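Local coordinates for protein bile salt hydrolase/transferase (PDB 2BJF) that hydrolyses the amide bond of glycine- and taurine-conjugated bile salts, releasing free bile acids, and also acts as a bile acid amine N-acyltransferase, at residues T3-E8 / I170-N175; K97-V102 / N125-D130; E118-L123 / L163-N168. All blocks are in the same frame, centred on the assembly; numbering follows the deposited sequence. Where two conformers were deposited one is given.

In the fold
Contact 1 lies in the core, its touching residues all buried, and is almost wholly backbone chemistry: the N-terminal strand 3-8 paired antiparallel with 172-173 beside the active site. Contacts 2 and 3 lie farther out and adjoin each other, L163 of contact 3 packing on A126 and I128 of contact 2. Helix 116-123 runs into strand 126-129, and strand 163-167 is followed by 172-173, linking contact 3 to both others along the chain. Contact 2 is a partly buried parallel pair with an amide-amide bond and a lysine-bound water at its edge, whereas contact 3 sets helix against strand through aliphatic groups and a surface salt bridge.

Contact 1 of 3, residues T3-E8 / I170-N175; sequences TGLALE and IGVLTN
The amide N of G4 donates to L173 O at 2.7 Å, the shortest of three backbone bonds that join T3-E8 to I170-N175. The same carbonyl oxygen takes a CA-H...O contact from T3 CA at 3.3 Å, so two neighbouring residues of one strand share it. L173 N returns a longer bond to G4 O (3.1 Å), and the two reciprocal bonds make G4 and L173 an antiparallel hydrogen-bonded pair. This ladder is one edge of the antiparallel sheet that carries C2, the inferred N-terminal nucleophile of this Ntn hydrolase; at the far end N175 lines the taurine pocket, and its OD1 accepts from the amino N of C2. A third bond, A6 N to G171 O at 2.9 Å, lies where the second strand begins. G171 has a positive phi of 83°, a backbone shape that glycine adopts easily. L5 and V172, a non-hydrogen-bonded pair, meet by CD1 and CG1 at 4.1 Å, branched aliphatics suited to a face packed by helices 225-243 and 249-257. With chi1 at 60°, T174 holds CG2 anti to its carbonyl carbon, 3.8 Å from T3 OG1; R228 NH1 bonds that hydroxyl weakly, and T174 OG1 bonds P225 O.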
loop_
_atom_site.group_PDB
_atom_site.type_symbol
_atom_site.label_atom_id
_atom_site.label_comp_id
_atom_site.label_asym_id
_atom_site.label_seq_id
_atom_site.Cartn_x
_atom_site.Cartn_y
_atom_site.Cartn_z
ATOM N N THR A 3 -13.914 16.653 -1.674
ATOM C CA THR A 3 -13.875 15.934 -2.941
ATOM C C THR A 3 -14.972 16.456 -3.860
ATOM O O THR A 3 -16.149 16.437 -3.502
ATOM C CB THR A 3 -14.028 14.407 -2.750
ATOM O OG1 THR A 3 -13.070 13.941 -1.791
ATOM C CG2 THR A 3 -13.815 13.674 -4.069
ATOM N N GLY A 4 -14.567 16.932 -5.035
ATOM C CA GLY A 4 -15.499 17.380 -6.066
ATOM C C GLY A 4 -15.717 16.292 -7.099
ATOM O O GLY A 4 -14.805 15.517 -7.396
ATOM N N LEU A 5 -16.930 16.238 -7.646
ATOM C CA LEU A 5 -17.309 15.193 -8.597
ATOM C C LEU A 5 -18.280 15.711 -9.653
ATOM O O LEU A 5 -19.247 16.407 -9.332
ATOM C CB LEU A 5 -17.929 13.994 -7.860
ATOM C CG LEU A 5 -18.493 12.816 -8.667
ATOM C CD1 LEU A 5 -17.409 12.108 -9.475
ATOM C CD2 LEU A 5 -19.210 11.829 -7.754
ATOM N N ALA A 6 -18.007 15.366 -10.908
ATOM C CA ALA A 6 -18.936 15.606 -12.011
ATOM C C ALA A 6 -19.309 14.272 -12.646
ATOM O O ALA A 6 -18.440 13.448 -12.933
ATOM C CB ALA A 6 -18.320 16.542 -13.041
ATOM N N LEU A 7 -20.606 14.064 -12.864
ATOM C CA LEU A 7 -21.110 12.775 -13.334
ATOM C C LEU A 7 -22.346 12.956 -14.212
ATOM O O LEU A 7 -23.282 13.663 -13.833
ATOM C CB LEU A 7 -21.437 11.887 -12.126
ATOM C CG LEU A 7 -21.567 10.368 -12.254
ATOM C CD1 LEU A 7 -20.239 9.715 -12.623
ATOM C CD2 LEU A 7 -22.092 9.800 -10.946
ATOM N N GLU A 8 -22.337 12.324 -15.385
ATOM C CA GLU A 8 -23.488 12.357 -16.292
ATOM C C GLU A 8 -24.407 11.163 -16.048
ATOM O O GLU A 8 -23.947 10.021 -15.965
ATOM C CB GLU A 8 -23.040 12.393 -17.759
ATOM C CG GLU A 8 -24.192 12.587 -18.750
ATOM C CD GLU A 8 -23.772 12.482 -20.208
ATOM O OE1 GLU A 8 -22.578 12.246 -20.489
ATOM O OE2 GLU A 8 -24.651 12.641 -21.082
ATOM N N ILE A 170 -10.749 14.210 -15.774
ATOM C CA ILE A 170 -10.843 13.168 -14.750
ATOM C C ILE A 170 -12.232 13.180 -14.113
ATOM O O ILE A 170 -12.735 12.142 -13.675
ATOM C CB ILE A 170 -9.772 13.347 -13.630
ATOM C CG1 ILE A 170 -8.439 13.885 -14.183
ATOM C CG2 ILE A 170 -9.579 12.045 -12.841
ATOM C CD1 ILE A 170 -7.727 12.981 -15.177
ATOM N N GLY A 171 -12.837 14.367 -14.061
ATOM C CA GLY A 171 -14.167 14.549 -13.481
ATOM C C GLY A 171 -14.170 14.690 -11.970
ATOM O O GLY A 171 -15.233 14.652 -11.339
ATOM N N VAL A 172 -12.983 14.851 -11.387
ATOM C CA VAL A 172 -12.836 14.920 -9.931
ATOM C C VAL A 172 -11.821 15.977 -9.488
ATOM O O VAL A 172 -10.986 16.428 -10.279
ATOM C CB VAL A 172 -12.437 13.541 -9.308
ATOM C CG1 VAL A 172 -13.349 12.414 -9.801
ATOM C CG2 VAL A 172 -10.976 13.210 -9.589
ATOM N N LEU A 173 -11.907 16.361 -8.217
ATOM C CA LEU A 173 -10.924 17.239 -7.586
ATOM C C LEU A 173 -10.903 16.964 -6.088
ATOM O O LEU A 173 -11.931 16.631 -5.506
ATOM C CB LEU A 173 -11.264 18.713 -7.843
ATOM C CG LEU A 173 -10.217 19.772 -7.469
ATOM C CD1 LEU A 173 -8.967 19.636 -8.333
ATOM C CD2 LEU A 173 -10.794 21.175 -7.581
ATOM N N THR A 174 -9.734 17.080 -5.467
ATOM C CA THR A 174 -9.668 17.065 -4.005
ATOM C C THR A 174 -8.962 18.320 -3.488
ATOM O O THR A 174 -9.457 19.433 -3.675
ATOM C CB THR A 174 -9.037 15.763 -3.426
ATOM O OG1 THR A 174 -7.697 15.607 -3.908
ATOM C CG2 THR A 174 -9.872 14.537 -3.797
ATOM N N ASN A 175 -7.812 18.134 -2.850
ATOM C CA ASN A 175 -7.064 19.237 -2.264
ATOM C C ASN A 175 -5.616 19.213 -2.764
ATOM O O ASN A 175 -5.365 18.749 -3.878
ATOM C CB ASN A 175 -7.175 19.183 -0.735
ATOM C CG ASN A 175 -8.619 19.030 -0.258
ATOM O OD1 ASN A 175 -9.042 17.944 0.143
ATOM N ND2 ASN A 175 -9.384 20.113 -0.324
#

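Contact 2 of 3, residues K97-V102 / N125-D130; sequences KTNIPV and NANIVD
V102 CG2 lies 3.7 Å from I128 CG2, the two side chains crossing at about a right angle, and on the face that carries I128, I100 CD1 reaches A126 CB at 3.9 Å. The small A126 takes the end of the long I100 chain, and L163 also packs on A126; F105 of helix 105-112 touches both isoleucines. On the other face V129 CG1 rests against the I100 carbonyl group, set there by a chi1 of 56° that puts CG1 between the backbone N and the carbonyl carbon. Strands 98-101 and 126-129 form a two-stranded parallel sheet, joined by a connection that contains helices 105-112 and 116-123: a beta-alpha-beta crossover with two helices. Its backbone bonds switch partners in the usual parallel way, I100 N donating to N127 O and I100 O accepting from V129 N. P101, which has no N-H to give, occupies a position where the ladder asks for none. Toward the polar edge N127 ND2 donates to N99 OD1 at 3.0 Å, in the carbonyl plane of N99, with the two amides turned 85° apart. I94 N also donates to that oxygen, and S90 OG also bonds N127 ND2. At the exposed end K97 bends at chi2, bringing CD within 3.4 Å of OD1 of N125, whose ND2 bonds G96 O; K97 NZ donates to a water that donates to A126 O.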
loop_
_atom_site.group_PDB
_atom_site.type_symbol
_atom_site.label_atom_id
_atom_site.label_comp_id
_atom_site.label_asym_id
_atom_site.label_seq_id
_atom_site.Cartn_x
_atom_site.Cartn_y
_atom_site.Cartn_z
ATOM N N LYS A 97 -5.221 43.753 -14.506
ATOM C CA LYS A 97 -5.869 42.453 -14.333
ATOM C C LYS A 97 -7.309 42.601 -13.848
ATOM O O LYS A 97 -7.687 43.638 -13.292
ATOM C CB LYS A 97 -5.077 41.586 -13.343
ATOM C CG LYS A 97 -3.680 41.180 -13.805
ATOM C CD LYS A 97 -3.703 39.938 -14.686
ATOM C CE LYS A 97 -2.293 39.474 -15.019
ATOM N NZ LYS A 97 -2.296 38.214 -15.817
ATOM N N THR A 98 -8.108 41.561 -14.078
ATOM C CA THR A 98 -9.424 41.442 -13.463
ATOM C C THR A 98 -9.208 40.861 -12.065
ATOM O O THR A 98 -8.991 39.657 -11.905
ATOM C CB THR A 98 -10.368 40.537 -14.293
ATOM O OG1 THR A 98 -10.492 41.064 -15.621
ATOM C CG2 THR A 98 -11.753 40.452 -13.658
ATOM N N ASN A 99 -9.244 41.735 -11.063
ATOM C CA ASN A 99 -8.938 41.351 -9.688
ATOM C C ASN A 99 -10.173 40.893 -8.921
ATOM O O ASN A 99 -11.146 41.640 -8.778
ATOM C CB ASN A 99 -8.233 42.494 -8.955
ATOM C CG ASN A 99 -6.869 42.804 -9.539
ATOM O OD1 ASN A 99 -5.913 42.051 -9.350
ATOM N ND2 ASN A 99 -6.769 43.922 -10.251
ATOM N N ILE A 100 -10.121 39.653 -8.440
ATOM C CA ILE A 100 -11.242 39.031 -7.744
ATOM C C ILE A 100 -10.810 38.620 -6.335
ATOM O O ILE A 100 -9.879 37.829 -6.185
ATOM C CB ILE A 100 -11.756 37.778 -8.500
ATOM C CG1 ILE A 100 -11.930 38.070 -9.996
ATOM C CG2 ILE A 100 -13.063 37.276 -7.890
ATOM C CD1 ILE A 100 -11.665 36.877 -10.894
ATOM N N PRO A 101 -11.472 39.168 -5.298
ATOM C CA PRO A 101 -11.180 38.755 -3.926
ATOM C C PRO A 101 -11.499 37.277 -3.716
ATOM O O PRO A 101 -12.472 36.773 -4.283
ATOM C CB PRO A 101 -12.121 39.626 -3.088
ATOM C CG PRO A 101 -12.461 40.784 -3.965
ATOM C CD PRO A 101 -12.514 40.210 -5.342
ATOM N N VAL A 102 -10.681 36.598 -2.912
ATOM C CA VAL A 102 -10.819 35.153 -2.684
ATOM C C VAL A 102 -12.241 34.756 -2.275
ATOM O O VAL A 102 -12.822 33.834 -2.855
ATOM C CB VAL A 102 -9.807 34.629 -1.627
ATOM C CG1 VAL A 102 -9.867 33.109 -1.528
ATOM C CG2 VAL A 102 -8.393 35.075 -1.959
ATOM N N ASN A 125 -7.197 36.856 -18.102
ATOM C CA ASN A 125 -6.606 38.062 -17.524
ATOM C C ASN A 125 -7.011 38.281 -16.060
ATOM O O ASN A 125 -6.957 39.402 -15.550
ATOM C CB ASN A 125 -6.959 39.285 -18.379
ATOM C CG ASN A 125 -6.090 40.493 -18.069
ATOM O OD1 ASN A 125 -4.874 40.377 -17.891
ATOM N ND2 ASN A 125 -6.713 41.663 -18.001
ATOM N N ALA A 126 -7.405 37.203 -15.385
ATOM C CA ALA A 126 -7.865 37.302 -14.002
ATOM C C ALA A 126 -6.742 37.119 -12.981
ATOM O O ALA A 126 -5.708 36.510 -13.272
ATOM C CB ALA A 126 -9.001 36.319 -13.741
ATOM N N ASN A 127 -6.965 37.667 -11.790
ATOM C CA ASN A 127 -6.058 37.527 -10.658
ATOM C C ASN A 127 -6.864 37.449 -9.369
ATOM O O ASN A 127 -7.773 38.250 -9.152
ATOM C CB ASN A 127 -5.080 38.703 -10.592
ATOM C CG ASN A 127 -4.208 38.668 -9.349
ATOM O OD1 ASN A 127 -3.339 37.806 -9.207
ATOM N ND2 ASN A 127 -4.437 39.609 -8.440
ATOM N N ILE A 128 -6.530 36.485 -8.517
ATOM C CA ILE A 128 -7.227 36.325 -7.245
ATOM C C ILE A 128 -6.439 37.008 -6.126
ATOM O O ILE A 128 -5.268 36.701 -5.898
ATOM C CB ILE A 128 -7.538 34.839 -6.943
ATOM C CG1 ILE A 128 -8.380 34.251 -8.082
ATOM C CG2 ILE A 128 -8.279 34.703 -5.616
ATOM C CD1 ILE A 128 -8.497 32.742 -8.082
ATOM N N VAL A 129 -7.098 37.945 -5.446
ATOM C CA VAL A 129 -6.448 38.809 -4.460
ATOM C C VAL A 129 -6.925 38.523 -3.029
ATOM O O VAL A 129 -8.116 38.313 -2.792
ATOM C CB VAL A 129 -6.611 40.320 -4.836
ATOM C CG1 VAL A 129 -8.081 40.703 -5.011
ATOM C CG2 VAL A 129 -5.928 41.221 -3.820
ATOM N N ASP A 130 -5.983 38.516 -2.087
ATOM C CA ASP A 130 -6.271 38.204 -0.687
ATOM C C ASP A 130 -6.822 39.417 0.074
ATOM O O ASP A 130 -6.201 39.912 1.021
ATOM C CB ASP A 130 -5.016 37.642 0.002
ATOM C CG ASP A 130 -5.328 36.890 1.292
ATOM O OD1 ASP A 130 -6.518 36.719 1.637
ATOM O OD2 ASP A 130 -4.367 36.459 1.965
HETATM O O HOH W 1 -4.058 36.035 -15.524
#

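Contact 3 of 3, residues E118-L123 / L163-N168; sequences EVKEAL and LNVFDN
K120 meets the strand first, its CG 4.3 Å from V165 CG1, with the rest of the chain reaching onward to D167. A bend at chi3 (80°) brings NZ to D167 OD1 at 2.9 Å, a salt bridge that uses the syn lone pair of OD1, on the side of the other carboxylate oxygen. Lysine fits this partly exposed place because its methylenes can lie by a valine while the ammonium group stays at the surface beside exposed D167. One turn on, L123 is the buried member. Its CD1 packs on V165 CG2 at 3.8 Å, the side chains crossing nearly perpendicularly, and CD2 comes 4.2 Å from L163 CD2; a branched leucine can thus touch two strand residues at once. L163 CD2 also lies 3.7 Å from L123 O. That carbonyl accepts from a water that also donates to L163 O, bridging the backbones where they do not bond directly. The helix runs 154° from the strand direction, close to antiparallel. F105 and W108 of helix 105-112 and V156 of strand 153-158 also pack on L123, which fills the seam between the two helices and the sheet edge formed by 163-167.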
loop_
_atom_site.group_PDB
_atom_site.type_symbol
_atom_site.label_atom_id
_atom_site.label_comp_id
_atom_site.label_asym_id
_atom_site.label_seq_id
_atom_site.Cartn_x
_atom_site.Cartn_y
_atom_site.Cartn_z
ATOM N N GLU A 118 -17.218 30.517 -21.380
ATOM C CA GLU A 118 -17.274 31.937 -21.024
ATOM C C GLU A 118 -16.333 32.263 -19.866
ATOM O O GLU A 118 -15.645 33.287 -19.885
ATOM C CB GLU A 118 -18.702 32.359 -20.664
ATOM C CG GLU A 118 -19.607 32.632 -21.858
ATOM C CD GLU A 118 -20.865 33.411 -21.492
ATOM O OE1 GLU A 118 -21.681 33.676 -22.399
ATOM O OE2 GLU A 118 -21.041 33.765 -20.306
ATOM N N VAL A 119 -16.313 31.381 -18.867
ATOM C CA VAL A 119 -15.455 31.529 -17.686
ATOM C C VAL A 119 -13.974 31.441 -18.067
ATOM O O VAL A 119 -13.168 32.265 -17.630
ATOM C CB VAL A 119 -15.787 30.466 -16.599
ATOM C CG1 VAL A 119 -14.811 30.547 -15.435
ATOM C CG2 VAL A 119 -17.204 30.643 -16.093
ATOM N N LYS A 120 -13.633 30.445 -18.887
ATOM C CA LYS A 120 -12.261 30.248 -19.364
ATOM C C LYS A 120 -11.693 31.511 -20.005
ATOM O O LYS A 120 -10.550 31.889 -19.740
ATOM C CB LYS A 120 -12.191 29.084 -20.359
ATOM C CG LYS A 120 -12.207 27.700 -19.717
ATOM C CD LYS A 120 -11.999 26.590 -20.748
ATOM C CE LYS A 120 -10.527 26.421 -21.117
ATOM N NZ LYS A 120 -10.301 25.278 -22.054
ATOM N N GLU A 121 -12.503 32.163 -20.836
ATOM C CA GLU A 121 -12.098 33.397 -21.504
ATOM C C GLU A 121 -11.866 34.531 -20.503
ATOM O O GLU A 121 -10.886 35.271 -20.611
ATOM C CB GLU A 121 -13.135 33.799 -22.558
ATOM C CG GLU A 121 -12.742 34.995 -23.429
ATOM C CD GLU A 121 -11.550 34.732 -24.343
ATOM O OE1 GLU A 121 -11.101 33.571 -24.465
ATOM O OE2 GLU A 121 -11.060 35.704 -24.950
ATOM N N ALA A 122 -12.762 34.644 -19.525
ATOM C CA ALA A 122 -12.684 35.689 -18.504
ATOM C C ALA A 122 -11.509 35.505 -17.541
ATOM O O ALA A 122 -11.020 36.476 -16.963
ATOM C CB ALA A 122 -13.990 35.769 -17.734
ATOM N N LEU A 123 -11.063 34.261 -17.376
ATOM C CA LEU A 123 -9.973 33.948 -16.452
ATOM C C LEU A 123 -8.578 34.195 -17.029
ATOM O O LEU A 123 -7.595 34.236 -16.284
ATOM C CB LEU A 123 -10.088 32.506 -15.944
ATOM C CG LEU A 123 -11.217 32.197 -14.958
ATOM C CD1 LEU A 123 -11.257 30.709 -14.684
ATOM C CD2 LEU A 123 -11.071 32.981 -13.655
ATOM N N LEU A 163 -2.123 32.305 -12.564
ATOM C CA LEU A 163 -3.450 31.719 -12.390
ATOM C C LEU A 163 -3.654 30.599 -13.409
ATOM O O LEU A 163 -3.872 30.859 -14.598
ATOM C CB LEU A 163 -4.550 32.784 -12.519
ATOM C CG LEU A 163 -6.006 32.319 -12.363
ATOM C CD1 LEU A 163 -6.287 31.819 -10.954
ATOM C CD2 LEU A 163 -6.972 33.430 -12.727
ATOM N N ASN A 164 -3.576 29.358 -12.936
ATOM C CA ASN A 164 -3.717 28.188 -13.798
ATOM C C ASN A 164 -5.170 27.767 -13.991
ATOM O O ASN A 164 -5.939 27.699 -13.030
ATOM C CB ASN A 164 -2.905 27.010 -13.250
ATOM C CG ASN A 164 -1.405 27.240 -13.326
ATOM O OD1 ASN A 164 -0.686 27.027 -12.349
ATOM N ND2 ASN A 164 -0.924 27.669 -14.489
ATOM N N VAL A 165 -5.532 27.490 -15.242
ATOM C CA VAL A 165 -6.860 26.976 -15.581
ATOM C C VAL A 165 -6.673 25.666 -16.349
ATOM O O VAL A 165 -6.277 25.672 -17.517
ATOM C CB VAL A 165 -7.699 27.988 -16.414
ATOM C CG1 VAL A 165 -9.070 27.407 -16.748
ATOM C CG2 VAL A 165 -7.858 29.307 -15.670
ATOM N N PHE A 166 -6.940 24.550 -15.674
ATOM C CA PHE A 166 -6.752 23.221 -16.257
ATOM C C PHE A 166 -8.051 22.669 -16.824
ATOM O O PHE A 166 -9.111 22.819 -16.215
ATOM C CB PHE A 166 -6.254 22.227 -15.203
ATOM C CG PHE A 166 -4.970 22.619 -14.529
ATOM C CD1 PHE A 166 -3.742 22.359 -15.131
ATOM C CD2 PHE A 166 -4.987 23.209 -13.269
ATOM C CE1 PHE A 166 -2.549 22.705 -14.499
ATOM C CE2 PHE A 166 -3.801 23.556 -12.627
ATOM C CZ PHE A 166 -2.579 23.306 -13.245
ATOM N N ASP A 167 -7.962 22.013 -17.978
ATOM C CA ASP A 167 -9.048 21.162 -18.454
ATOM C C ASP A 167 -9.081 19.910 -17.586
ATOM O O ASP A 167 -8.060 19.236 -17.422
ATOM C CB ASP A 167 -8.845 20.778 -19.923
ATOM C CG ASP A 167 -9.151 21.917 -20.882
ATOM O OD1 ASP A 167 -9.711 22.947 -20.452
ATOM O OD2 ASP A 167 -8.834 21.774 -22.081
ATOM N N ASN A 168 -10.248 19.614 -17.017
ATOM C CA ASN A 168 -10.406 18.461 -16.134
ATOM C C ASN A 168 -11.105 17.299 -16.835
ATOM O O ASN A 168 -12.335 17.262 -16.927
ATOM C CB ASN A 168 -11.156 18.858 -14.855
ATOM C CG ASN A 168 -11.165 17.750 -13.805
ATOM O OD1 ASN A 168 -10.903 16.583 -14.102
ATOM N ND2 ASN A 168 -11.470 18.118 -12.567
HETATM O O HOH W 2 -5.292 32.688 -16.446
#